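PDB 3AFO: NADH kinase POS5, mitochondrial from Saccharomyces cerevisiae, which phosphorylates NADH, and less readily NAD+, at the expense of ATP in mitochondria, making it a key source of the cellular reductant NADPH. Local coordinates for residues Leu301-Gly305 with Ile306-Asp310; Gln309-Asp312 with Val313-Ile317. All blocks are in the same frame, centred on the assembly; numbering follows the deposited sequence.

Interaction 1. Residues Leu301-Gly305 with Ile306-Asp310; sequences LSVDG and IPQQD. With NAI (1,4-dihydronicotinamide adenine dinucleotide), chain C.
Val303 and Ile306 form an antiparallel hydrogen-bonded pair around a type I' turn, with Asp304 and Gly305 at its two corners, both at positive phi. Val303 N gives a bond to Ile306 O (3.1 Å), and Ile306 N returns one to Val303 O (3.0 Å). Further from the turn, Gln308 N reaches Leu301 O at 2.7 Å, and Leu301 N reaches Gln309 O at 2.9 Å. Gln308 and Gln309 thus both stand opposite Leu301, and the chain makes a beta bulge here.

Gln308 lies on the face of Leu301 and Val303, and the extra residue of the bulge puts Gln309 on that face too. The CG of Gln308 lies beside its own backbone N (chi1 -61°), and this places it against Val303 CG2 at 3.8 Å. Gln308 CB is 3.4 Å from Leu301 O. On the other face, Ser302 OG sits against Pro307 CA at 3.7 Å. The Pro307 ring also packs on Pro210 of the second subunit.

At the turn, the Asp304 carboxylate leads away from the hairpin. OD1 accepts from Asn200 N and Asp201 N, and OD2 from Met199 N, so the buried group is held by three backbone N-H groups. Asp304 C lies 3.4 Å from O3D of the NADH. This is a beta hairpin with a two-residue type I' loop, whose tip forms part of the NADH pocket, beside the ribose of the nicotinamide half.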
# COMPACT_ATOMS: atom_id res chain seq x y z
N LEU A 301 -4.75 24.43 7.23
CA LEU A 301 -6.03 23.92 6.79
C LEU A 301 -6.29 24.35 5.35
O LEU A 301 -6.24 25.56 5.03
CB LEU A 301 -7.15 24.42 7.70
CG LEU A 301 -8.59 24.15 7.24
CD1 LEU A 301 -8.95 22.65 7.27
CD2 LEU A 301 -9.59 24.95 8.09
N SER A 302 -6.57 23.38 4.48
CA SER A 302 -6.98 23.68 3.12
C SER A 302 -8.31 23.04 2.77
O SER A 302 -8.64 21.96 3.26
CB SER A 302 -5.91 23.24 2.12
OG SER A 302 -4.65 23.80 2.47
N VAL A 303 -9.07 23.72 1.91
CA VAL A 303 -10.38 23.25 1.48
C VAL A 303 -10.36 23.33 -0.04
O VAL A 303 -10.16 24.42 -0.61
CB VAL A 303 -11.53 24.12 2.05
CG1 VAL A 303 -12.86 23.71 1.43
CG2 VAL A 303 -11.60 24.06 3.57
N ASP A 304 -10.55 22.19 -0.70
CA ASP A 304 -10.36 22.08 -2.17
C ASP A 304 -9.04 22.69 -2.65
O ASP A 304 -8.97 23.26 -3.74
CB ASP A 304 -11.56 22.67 -2.92
CG ASP A 304 -12.82 21.86 -2.69
OD1 ASP A 304 -12.69 20.69 -2.28
OD2 ASP A 304 -13.94 22.38 -2.93
N GLY A 305 -7.99 22.54 -1.85
CA GLY A 305 -6.66 23.01 -2.24
C GLY A 305 -6.34 24.45 -1.86
O GLY A 305 -5.17 24.84 -1.85
N ILE A 306 -7.37 25.22 -1.51
CA ILE A 306 -7.22 26.62 -1.12
C ILE A 306 -6.85 26.76 0.35
O ILE A 306 -7.64 26.38 1.22
CB ILE A 306 -8.52 27.43 -1.45
CG1 ILE A 306 -8.81 27.38 -2.96
CG2 ILE A 306 -8.41 28.90 -0.99
CD1 ILE A 306 -7.67 27.97 -3.83
N PRO A 307 -5.64 27.28 0.64
CA PRO A 307 -5.22 27.47 2.03
C PRO A 307 -6.19 28.41 2.72
O PRO A 307 -6.53 29.46 2.16
CB PRO A 307 -3.85 28.13 1.90
CG PRO A 307 -3.36 27.68 0.54
CD PRO A 307 -4.58 27.68 -0.30
N GLN A 308 -6.67 28.02 3.89
CA GLN A 308 -7.64 28.83 4.62
C GLN A 308 -6.91 29.63 5.67
O GLN A 308 -7.01 30.86 5.73
CB GLN A 308 -8.70 27.95 5.29
CG GLN A 308 -9.53 27.13 4.31
CD GLN A 308 -10.21 27.99 3.26
OE1 GLN A 308 -9.90 27.91 2.08
NE2 GLN A 308 -11.13 28.82 3.69
N GLN A 309 -6.13 28.92 6.47
CA GLN A 309 -5.60 29.40 7.73
C GLN A 309 -4.55 28.46 8.26
O GLN A 309 -4.62 27.24 8.04
CB GLN A 309 -6.70 29.39 8.77
CG GLN A 309 -7.36 30.72 9.02
CD GLN A 309 -8.19 30.67 10.26
OE1 GLN A 309 -9.38 30.97 10.24
NE2 GLN A 309 -7.57 30.25 11.37
N ASP A 310 -3.60 29.02 8.97
CA ASP A 310 -2.77 28.22 9.83
C ASP A 310 -3.55 28.05 11.12
O ASP A 310 -4.23 28.98 11.57
CB ASP A 310 -1.42 28.88 10.02
CG ASP A 310 -0.69 29.02 8.71
OD1 ASP A 310 -1.20 28.47 7.71
OD2 ASP A 310 0.38 29.66 8.66
PA NAI C . -3.57 21.79 -8.22
O1A NAI C . -3.42 22.10 -9.68
O2A NAI C . -2.30 22.21 -7.30
O5B NAI C . -3.73 20.26 -7.95
C5B NAI C . -4.59 19.60 -8.74
C4B NAI C . -3.90 18.41 -9.31
O4B NAI C . -4.82 17.38 -8.85
C3B NAI C . -4.18 18.65 -10.79
O3B NAI C . -3.38 17.75 -11.57
C2B NAI C . -5.66 18.28 -10.87
O2B NAI C . -6.03 17.85 -12.17
C1B NAI C . -5.74 17.08 -9.92
N9A NAI C . -7.11 16.94 -9.35
C8A NAI C . -7.79 17.84 -8.63
N7A NAI C . -8.98 17.33 -8.30
C5A NAI C . -9.05 16.09 -8.79
C6A NAI C . -10.01 15.08 -8.77
N6A NAI C . -11.20 15.22 -8.15
N1A NAI C . -9.73 13.92 -9.40
C2A NAI C . -8.58 13.73 -10.03
N3A NAI C . -7.64 14.67 -10.07
C4A NAI C . -7.86 15.85 -9.46
O3 NAI C . -4.84 22.59 -7.51
PN NAI C . -6.34 22.52 -8.08
O1N NAI C . -6.33 22.07 -9.51
O2N NAI C . -6.96 23.78 -7.63
O5D NAI C . -7.06 21.30 -7.27
C5D NAI C . -7.08 21.29 -5.85
C4D NAI C . -6.84 19.87 -5.35
O4D NAI C . -5.42 19.65 -5.41
C3D NAI C . -7.14 19.70 -3.87
O3D NAI C . -8.54 19.48 -3.64
C2D NAI C . -6.31 18.44 -3.54
O2D NAI C . -7.14 17.27 -3.61
C1D NAI C . -5.27 18.40 -4.71
N1N NAI C . -3.93 18.30 -4.12
C2N NAI C . -3.21 17.14 -4.37
C3N NAI C . -1.94 16.96 -3.83
C7N NAI C . -1.19 15.65 -4.17
O7N NAI C . -0.05 15.43 -3.76
N7N NAI C . -1.85 14.80 -4.93
C4N NAI C . -1.40 17.96 -3.02
C5N NAI C . -2.12 19.15 -2.75
C6N NAI C . -3.39 19.33 -3.28

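Interaction 2. Residues Gln309-Asp312 with Val313-Ile317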
# COMPACT_ATOMS: atom_id res chain seq x y z
N GLN A 309 -6.13 28.92 6.47
CA GLN A 309 -5.60 29.40 7.73
C GLN A 309 -4.55 28.46 8.26
O GLN A 309 -4.62 27.24 8.04
CB GLN A 309 -6.70 29.39 8.77
CG GLN A 309 -7.36 30.72 9.02
CD GLN A 309 -8.19 30.67 10.26
OE1 GLN A 309 -9.38 30.97 10.24
NE2 GLN A 309 -7.57 30.25 11.37
N ASP A 310 -3.60 29.02 8.97
CA ASP A 310 -2.77 28.22 9.83
C ASP A 310 -3.55 28.05 11.12
O ASP A 310 -4.23 28.98 11.57
CB ASP A 310 -1.42 28.88 10.02
CG ASP A 310 -0.69 29.02 8.71
OD1 ASP A 310 -1.20 28.47 7.71
OD2 ASP A 310 0.38 29.66 8.66
N LEU A 311 -3.50 26.84 11.67
CA LEU A 311 -4.21 26.51 12.88
C LEU A 311 -3.23 26.29 14.02
O LEU A 311 -2.06 25.94 13.80
CB LEU A 311 -5.10 25.27 12.70
CG LEU A 311 -6.20 25.26 11.63
CD1 LEU A 311 -7.10 24.03 11.81
CD2 LEU A 311 -7.03 26.55 11.64
N ASP A 312 -3.73 26.49 15.23
CA ASP A 312 -2.96 26.35 16.46
C ASP A 312 -3.44 25.14 17.25
O ASP A 312 -4.57 24.67 17.06
CB ASP A 312 -3.10 27.62 17.32
CG ASP A 312 -2.92 28.90 16.51
OD1 ASP A 312 -1.97 28.98 15.70
OD2 ASP A 312 -3.74 29.83 16.66
N VAL A 313 -2.58 24.64 18.13
CA VAL A 313 -2.96 23.62 19.10
C VAL A 313 -4.22 24.07 19.83
O VAL A 313 -4.28 25.19 20.34
CB VAL A 313 -1.80 23.36 20.10
CG1 VAL A 313 -2.27 22.53 21.29
CG2 VAL A 313 -0.63 22.69 19.39
N GLY A 314 -5.23 23.20 19.85
CA GLY A 314 -6.51 23.49 20.48
C GLY A 314 -7.64 23.83 19.53
O GLY A 314 -8.81 23.72 19.90
N ASP A 315 -7.31 24.27 18.32
CA ASP A 315 -8.31 24.49 17.27
C ASP A 315 -8.95 23.14 16.92
O ASP A 315 -8.33 22.09 17.10
CB ASP A 315 -7.67 25.09 16.01
CG ASP A 315 -7.17 26.54 16.20
OD1 ASP A 315 -7.39 27.15 17.26
OD2 ASP A 315 -6.52 27.07 15.26
N GLU A 316 -10.19 23.16 16.45
CA GLU A 316 -10.86 21.95 15.95
C GLU A 316 -11.56 22.25 14.65
O GLU A 316 -12.07 23.36 14.45
CB GLU A 316 -11.94 21.45 16.90
CG GLU A 316 -11.55 21.21 18.33
CD GLU A 316 -12.78 20.97 19.18
OE1 GLU A 316 -13.84 21.54 18.86
OE2 GLU A 316 -12.70 20.22 20.17
N ILE A 317 -11.62 21.24 13.78
CA ILE A 317 -12.55 21.26 12.67
C ILE A 317 -13.62 20.19 12.85
O ILE A 317 -13.34 19.11 13.36
CB ILE A 317 -11.86 21.13 11.27
CG1 ILE A 317 -11.00 19.85 11.17
CG2 ILE A 317 -11.00 22.38 10.97
CD1 ILE A 317 -10.53 19.52 9.73
O HOH W 1 -6.17 29.49 17.51
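Asp312 and Asp315 are joined by two hydrogen bonds across a type II turn, with Val313 and Gly314 at its corners. The first is the backbone bond of the turn, from Asp315 N to Asp312 O at 3.0 Å. The second runs from Asp312 N to the side-chain OD2 of Asp315 at 2.8 Å. It is nearly straight (172° at the hydrogen), but the N-H comes from above the carboxylate plane. Asp315 CG lies beside its own backbone N (chi1 -69°), which turns the carboxylate back toward the start of the turn. Gly314 takes the positive phi that a type II turn has at its third position.

The two carboxylates are also near each other. Their planes are 50° apart, and the OD2 of Asp312 is 4.2 Å from the OD2 of Asp315. One water donates to Asp312 OD2 (2.6 Å) and to Asp315 OD1 (2.7 Å), bridging the pair. The water meets OD1 of Asp315, whereas Leu311 lies by OD2, its CB 3.4 Å from Asp315 OD2. Lys187 probably eases the repulsion, with a salt bridge to Asp315 OD2 and a weak, long ion pair to Asp312 OD2, while Ser297 N gives a bond to Asp312 OD1 and Lys188 N one to Asp315 OD1.

The apolar contact is between Leu311 CD1 and Ile317 CG2, at 4.3 Å.

Both Leu311 and Ile317 rest on Leu185 of strand 174-186 and Leu204 of strand 201-205. The backbone of Leu311 pairs with Val299, whereas Gly314 and Asp315 bond to Ile286, at the end of strand 282-286.

In the fold
From the N-terminal side, strand 299-303 comes first. Interaction 1 closes the tight turn at 304-305 and starts strand 306-311, the outermost strand of a six-stranded antiparallel sheet within this chain. Interaction 2 follows on the same strand, sharing Gln309 and Asp310, and turns the chain into strand 316-321. That strand belongs to the other antiparallel sheet, between strands 174-186 and 282-286. The two contacts are consecutive and neither encloses the other. The centres of interactions 1 and 2 lie about 12 Å apart. Leu301 packs on Leu311 and on Ile317, so the apolar layers of the two meet. The turn that starts strand 306-311 borders NADH, and the strand's far end leads across to the second sheet.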